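Gamma-resorcylate decarboxylase (Polaromonas, PDB 4QRO) probably catalyses the manganese-dependent, non-oxidative decarboxylation of gamma-resorcylate (2,6-dihydroxybenzoate) to resorcinol, as an enzyme of the amidohydrolase superfamily. Local coordinates at residues R42-R45 against L46-H50; T286-F290 against E291-H295. All coordinates share one frame; numbering follows the deposited sequence. Where two conformers were deposited one is given.

Contact 1 (R42-R45 against L46-H50); sequences RRVR and LMDEH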
loop_
_atom_site.group_PDB
_atom_site.type_symbol
_atom_site.label_atom_id
_atom_site.label_comp_id
_atom_site.label_asym_id
_atom_site.label_seq_id
_atom_site.Cartn_x
_atom_site.Cartn_y
_atom_site.Cartn_z
ATOM N N ARG A 42 -27.464 -9.957 -20.020
ATOM C CA ARG A 42 -26.308 -9.369 -20.696
ATOM C C ARG A 42 -24.981 -9.884 -20.137
ATOM O O ARG A 42 -24.021 -10.091 -20.890
ATOM C CB ARG A 42 -26.383 -7.840 -20.644
ATOM C CG ARG A 42 -25.170 -7.138 -21.239
ATOM C CD ARG A 42 -25.445 -5.656 -21.340
ATOM N NE ARG A 42 -24.264 -4.911 -21.744
ATOM C CZ ARG A 42 -23.774 -3.840 -21.115
ATOM N NH1 ARG A 42 -22.691 -3.247 -21.608
ATOM N NH2 ARG A 42 -24.353 -3.346 -20.011
ATOM N N ARG A 43 -24.952 -10.113 -18.827
ATOM C CA ARG A 43 -23.798 -10.671 -18.145
ATOM C C ARG A 43 -23.316 -11.966 -18.785
ATOM O O ARG A 43 -22.124 -12.119 -19.046
ATOM C CB ARG A 43 -24.111 -10.892 -16.656
ATOM C CG ARG A 43 -22.932 -11.370 -15.823
ATOM C CD ARG A 43 -23.304 -11.569 -14.355
ATOM N NE ARG A 43 -23.843 -10.349 -13.731
ATOM C CZ ARG A 43 -23.354 -9.758 -12.639
ATOM N NH1 ARG A 43 -22.268 -10.221 -11.985
ATOM N NH2 ARG A 43 -23.937 -8.657 -12.211
ATOM N N VAL A 44 -24.240 -12.873 -19.079
ATOM C CA VAL A 44 -23.864 -14.137 -19.682
ATOM C C VAL A 44 -23.432 -13.950 -21.146
ATOM O O VAL A 44 -22.481 -14.586 -21.620
ATOM C CB VAL A 44 -25.015 -15.168 -19.536
ATOM C CG1 VAL A 44 -24.721 -16.447 -20.324
ATOM C CG2 VAL A 44 -25.221 -15.468 -18.062
ATOM N N ARG A 45 -24.116 -13.078 -21.873
ATOM C CA ARG A 45 -23.684 -12.741 -23.217
ATOM C C ARG A 45 -22.234 -12.221 -23.216
ATOM O O ARG A 45 -21.428 -12.597 -24.075
ATOM C CB ARG A 45 -24.648 -11.723 -23.816
ATOM C CG ARG A 45 -24.186 -11.030 -25.077
ATOM C CD ARG A 45 -25.347 -10.221 -25.647
ATOM N NE ARG A 45 -26.614 -10.744 -25.154
ATOM C CZ ARG A 45 -27.479 -10.061 -24.411
ATOM N NH1 ARG A 45 -28.576 -10.651 -24.009
ATOM N NH2 ARG A 45 -27.257 -8.797 -24.084
ATOM N N LEU A 46 -21.884 -11.359 -22.269
ATOM C CA LEU A 46 -20.492 -10.835 -22.224
ATOM C C LEU A 46 -19.491 -11.938 -21.855
ATOM O O LEU A 46 -18.353 -11.977 -22.377
ATOM C CB LEU A 46 -20.380 -9.662 -21.265
ATOM C CG LEU A 46 -21.114 -8.414 -21.770
ATOM C CD1 LEU A 46 -21.209 -7.385 -20.633
ATOM C CD2 LEU A 46 -20.471 -7.853 -23.034
ATOM N N MET A 47 -19.930 -12.844 -20.983
ATOM C CA MET A 47 -19.146 -14.030 -20.621
ATOM C C MET A 47 -18.831 -14.885 -21.848
ATOM O O MET A 47 -17.686 -15.277 -22.076
ATOM C CB MET A 47 -19.872 -14.853 -19.560
ATOM C CG MET A 47 -19.794 -14.289 -18.142
ATOM S SD MET A 47 -21.002 -15.087 -17.060
ATOM C CE MET A 47 -20.303 -16.726 -16.972
ATOM N N ASP A 48 -19.845 -15.124 -22.667
ATOM C CA ASP A 48 -19.682 -15.848 -23.914
ATOM C C ASP A 48 -18.746 -15.109 -24.853
ATOM O O ASP A 48 -17.884 -15.711 -25.475
ATOM C CB ASP A 48 -21.040 -16.017 -24.606
ATOM C CG ASP A 48 -21.967 -16.976 -23.868
ATOM O OD1 ASP A 48 -21.505 -17.777 -23.027
ATOM O OD2 ASP A 48 -23.190 -16.921 -24.130
ATOM N N GLU A 49 -18.920 -13.803 -24.962
ATOM C CA GLU A 49 -18.114 -13.030 -25.895
ATOM C C GLU A 49 -16.648 -12.827 -25.493
ATOM O O GLU A 49 -15.843 -12.382 -26.311
ATOM C CB GLU A 49 -18.778 -11.686 -26.147
ATOM C CG GLU A 49 -20.068 -11.786 -26.942
ATOM C CD GLU A 49 -20.828 -10.470 -26.983
ATOM O OE1 GLU A 49 -20.394 -9.498 -26.338
ATOM O OE2 GLU A 49 -21.868 -10.406 -27.667
ATOM N N HIS A 50 -16.305 -13.124 -24.244
ATOM C CA HIS A 50 -14.941 -12.867 -23.724
ATOM C C HIS A 50 -14.360 -14.063 -22.956
ATOM O O HIS A 50 -13.480 -13.920 -22.109
ATOM C CB HIS A 50 -14.948 -11.575 -22.888
ATOM C CG HIS A 50 -15.380 -10.382 -23.680
ATOM N ND1 HIS A 50 -14.563 -9.784 -24.618
ATOM C CD2 HIS A 50 -16.567 -9.731 -23.741
ATOM C CE1 HIS A 50 -15.216 -8.794 -25.198
ATOM N NE2 HIS A 50 -16.438 -8.746 -24.691
#

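Contact 2 (T286-F290 against E291-H295); sequences TDWPF and ENIDH. With MN (manganese (II) ion), chain K; 38L (2-nitrobenzene-1,3-diol), chain M; ACT (acetate ion), chain L.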
loop_
_atom_site.group_PDB
_atom_site.type_symbol
_atom_site.label_atom_id
_atom_site.label_comp_id
_atom_site.label_asym_id
_atom_site.label_seq_id
_atom_site.Cartn_x
_atom_site.Cartn_y
_atom_site.Cartn_z
ATOM N N THR A 286 -12.330 -10.084 -12.679
ATOM C CA THR A 286 -12.568 -8.875 -13.428
ATOM C C THR A 286 -12.953 -7.666 -12.563
ATOM O O THR A 286 -12.504 -6.555 -12.852
ATOM C CB THR A 286 -13.670 -9.092 -14.497
ATOM O OG1 THR A 286 -14.925 -9.258 -13.847
ATOM C CG2 THR A 286 -13.398 -10.309 -15.346
ATOM N N ASP A 287 -13.758 -7.877 -11.500
ATOM C CA ASP A 287 -14.423 -6.794 -10.753
ATOM C C ASP A 287 -15.619 -6.185 -11.513
ATOM O O ASP A 287 -16.044 -5.084 -11.214
ATOM C CB ASP A 287 -13.445 -5.697 -10.359
ATOM C CG ASP A 287 -13.765 -5.073 -9.002
ATOM O OD1 ASP A 287 -14.801 -5.420 -8.355
ATOM O OD2 ASP A 287 -12.947 -4.228 -8.582
ATOM N N TRP A 288 -16.141 -6.912 -12.481
ATOM C CA TRP A 288 -17.400 -6.547 -13.103
ATOM C C TRP A 288 -18.398 -6.371 -11.976
ATOM O O TRP A 288 -18.422 -7.195 -11.056
ATOM C CB TRP A 288 -17.850 -7.615 -14.086
ATOM C CG TRP A 288 -19.190 -7.383 -14.726
ATOM C CD1 TRP A 288 -20.388 -7.970 -14.345
ATOM C CD2 TRP A 288 -19.494 -6.562 -15.859
ATOM N NE1 TRP A 288 -21.392 -7.556 -15.168
ATOM C CE2 TRP A 288 -20.888 -6.686 -16.104
ATOM C CE3 TRP A 288 -18.744 -5.706 -16.670
ATOM C CZ2 TRP A 288 -21.535 -6.020 -17.166
ATOM C CZ3 TRP A 288 -19.397 -5.034 -17.742
ATOM C CH2 TRP A 288 -20.777 -5.193 -17.960
ATOM N N PRO A 289 -19.206 -5.299 -12.031
ATOM C CA PRO A 289 -19.397 -4.337 -13.120
ATOM C C PRO A 289 -18.682 -3.007 -12.971
ATOM O O PRO A 289 -18.929 -2.069 -13.758
ATOM C CB PRO A 289 -20.908 -4.133 -13.113
ATOM C CG PRO A 289 -21.231 -4.184 -11.668
ATOM C CD PRO A 289 -20.321 -5.222 -11.067
ATOM N N PHE A 290 -17.768 -2.941 -12.013
ATOM C CA PHE A 290 -17.029 -1.709 -11.735
ATOM C C PHE A 290 -15.862 -1.572 -12.703
ATOM O O PHE A 290 -15.336 -0.449 -12.911
ATOM C CB PHE A 290 -16.571 -1.691 -10.262
ATOM C CG PHE A 290 -17.707 -1.809 -9.286
ATOM C CD1 PHE A 290 -18.519 -0.734 -9.029
ATOM C CD2 PHE A 290 -17.994 -3.027 -8.659
ATOM C CE1 PHE A 290 -19.595 -0.852 -8.168
ATOM C CE2 PHE A 290 -19.069 -3.149 -7.782
ATOM C CZ PHE A 290 -19.854 -2.054 -7.531
ATOM N N GLU A 291 -15.443 -2.718 -13.246
ATOM C CA GLU A 291 -14.560 -2.806 -14.400
ATOM C C GLU A 291 -15.254 -3.572 -15.510
ATOM O O GLU A 291 -16.090 -4.461 -15.240
ATOM C CB GLU A 291 -13.297 -3.593 -14.070
ATOM C CG GLU A 291 -12.520 -3.084 -12.898
ATOM C CD GLU A 291 -11.852 -1.773 -13.185
ATOM O OE1 GLU A 291 -11.751 -1.395 -14.381
ATOM O OE2 GLU A 291 -11.463 -1.125 -12.201
ATOM N N ASN A 292 -14.892 -3.256 -16.749
ATOM C CA ASN A 292 -15.395 -3.981 -17.925
ATOM C C ASN A 292 -14.812 -5.371 -18.061
ATOM O O ASN A 292 -13.602 -5.572 -17.877
ATOM C CB ASN A 292 -15.085 -3.238 -19.229
ATOM C CG ASN A 292 -16.103 -2.164 -19.574
ATOM O OD1 ASN A 292 -16.955 -1.781 -18.753
ATOM N ND2 ASN A 292 -16.044 -1.696 -20.811
ATOM N N ILE A 293 -15.679 -6.333 -18.376
ATOM C CA ILE A 293 -15.264 -7.670 -18.738
ATOM C C ILE A 293 -14.282 -7.645 -19.917
ATOM O O ILE A 293 -13.260 -8.333 -19.870
ATOM C CB ILE A 293 -16.478 -8.587 -19.033
ATOM C CG1 ILE A 293 -17.215 -8.918 -17.730
ATOM C CG2 ILE A 293 -16.030 -9.883 -19.714
ATOM C CD1 ILE A 293 -18.650 -9.365 -17.930
ATOM N N ASP A 294 -14.540 -6.848 -20.958
ATOM C CA ASP A 294 -13.632 -6.867 -22.122
ATOM C C ASP A 294 -12.231 -6.324 -21.791
ATOM O O ASP A 294 -11.224 -6.875 -22.263
ATOM C CB ASP A 294 -14.238 -6.214 -23.391
ATOM C CG ASP A 294 -14.535 -4.716 -23.245
ATOM O OD1 ASP A 294 -14.440 -4.152 -22.139
ATOM O OD2 ASP A 294 -14.898 -4.103 -24.276
ATOM N N HIS A 295 -12.172 -5.286 -20.963
ATOM C CA HIS A 295 -10.882 -4.762 -20.421
ATOM C C HIS A 295 -10.073 -5.841 -19.679
ATOM O O HIS A 295 -8.906 -6.061 -19.977
ATOM C CB HIS A 295 -11.098 -3.581 -19.473
ATOM C CG HIS A 295 -11.603 -2.335 -20.148
ATOM N ND1 HIS A 295 -11.876 -1.173 -19.452
ATOM C CD2 HIS A 295 -11.912 -2.080 -21.446
ATOM C CE1 HIS A 295 -12.291 -0.243 -20.299
ATOM N NE2 HIS A 295 -12.339 -0.774 -21.511
HETATM MN MN MN K . -14.920 -5.548 -6.200
HETATM O OAK 38L M . -13.475 -3.731 -5.851
HETATM N NAG 38L M . -13.504 -2.632 -6.331
HETATM O OAJ 38L M . -12.436 -2.065 -6.558
HETATM C CAA 38L M . -14.754 -2.031 -6.621
HETATM C CAF 38L M . -14.749 -0.740 -7.142
HETATM O OAH 38L M . -13.756 -0.361 -7.995
HETATM C CAE 38L M . -15.753 0.165 -6.797
HETATM C CAD 38L M . -16.801 -0.230 -5.973
HETATM C CAC 38L M . -16.906 -1.564 -5.588
HETATM C CAB 38L M . -15.911 -2.473 -5.947
HETATM O OAI 38L M . -16.069 -3.791 -5.616
HETATM C C ACT L . -17.841 -5.142 -21.594
HETATM O O ACT L . -17.235 -5.514 -20.582
HETATM O OXT ACT L . -17.473 -5.541 -22.719
HETATM C CH3 ACT L . -19.017 -4.214 -21.441
HETATM O O HOH W 1 -11.633 -1.951 -9.476
#

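Contact 1 (R42-R45 against L46-H50)
R42 and L46, one turn apart on the alpha-helix 42-49, cross at a slant: R42, extended from CG to NE with CG anti to the backbone N (chi1 176°), runs past the leucine, whose CD1 lies over one face of the guanidinium and 4.0 Å from R42 CG. E31 takes the charged end of R42 in a salt bridge. On the next face round the helix, R45 and E49 lie side by side, pointing the same way, but they meet through methylenes and not through their charges. R45 was modelled in two conformers, and what follows holds for one of them. In it, OE2 of E49 rests 3.5 Å from CG of R45 but 5.4 Å from R45 NE, the guanidinium and carboxylate planes are turned 61° apart, and the guanidinium pairs with D41 instead. The inward side carries R43, V44 and M47. M47 turns CG beside its own backbone N (chi1 -77°), which lays its chain back along the preceding turn and brings SD to 4.4 Å from both R43 CG and V44 CG2, a loose apolar contact next to F95. The R43 guanidinium bonds to the carbonyl oxygens of D38, from NE, and H10, from NH2. V44 and D48 touch lightly, and the aspartate is held by R94 through a salt bridge. Beneath these side chains run four successive i to i+4 bonds, from L46 N, M47 N, D48 N and E49 N. H50 leaves the helix, its N weakly bonded to M47 O at 3.4 Å.

Contact 2 (T286-F290 against E291-H295)
I293 lays CD1 over one face of the W288 indole in a CH-pi contact, 3.8 Å from the centroid of the five-membered ring and 19° off its normal; P289 CB covers the opposite face. W288 CG stands beside its own carbonyl carbon (chi1 176°), which turns the indole to I293. At the ring's edge lie N292 CA and E291 O, the latter a buried carbonyl that also receives a CA-H...O contact from W288 CA.

Backbone bonds close the turn: D287 O accepts from F290 N and, at 3.2 Å, from E291 N, which sits well above the carbonyl plane. This is the loop following strand 282-283 of the amidohydrolase barrel, and it carries the metal-binding aspartate.

Metal and polar links come from D287: OD1 binds manganese at 2.2 Å beside E8, H10 and H164, with inhibitor oxygens OAK and OAI completing the site, while OD2 is hydrogen-bonded to H218 NE2. One water bridges D287 OD2, E291 OE2 and the inhibitor hydroxyl OAH; N234 of the second subunit also reaches E291 OE2.

The inhibitor lies over the F290 ring, CAC above its centre and 3.4 Å from its plane. With the ring cut back to an alanine, the inhibitor is likely to lose the flat surface it lies against.

Overall arrangement
Contact 1 comes first along the chain, on helix 42-49 ahead of strand 52-59; contact 2 follows far later, where the loop after strand 282-283 enters helix 293-302. Their centres are about 11 Å apart, and they touch directly: L46 CD1 meets W288 CH2 at 3.5 Å, and H50 CE1 meets D294 CB at 3.3 Å. Side chains of both also pack on I52 and M55 of strand 52-59. Helix 42-49 therefore packs against the metal-bearing loop and the start of helix 293-302, bringing early and late parts of the amidohydrolase chain together. Contact 2 reaches the manganese and the inhibitor, whereas contact 1 lies behind it; the R43 side chain is about 10 Å from the manganese.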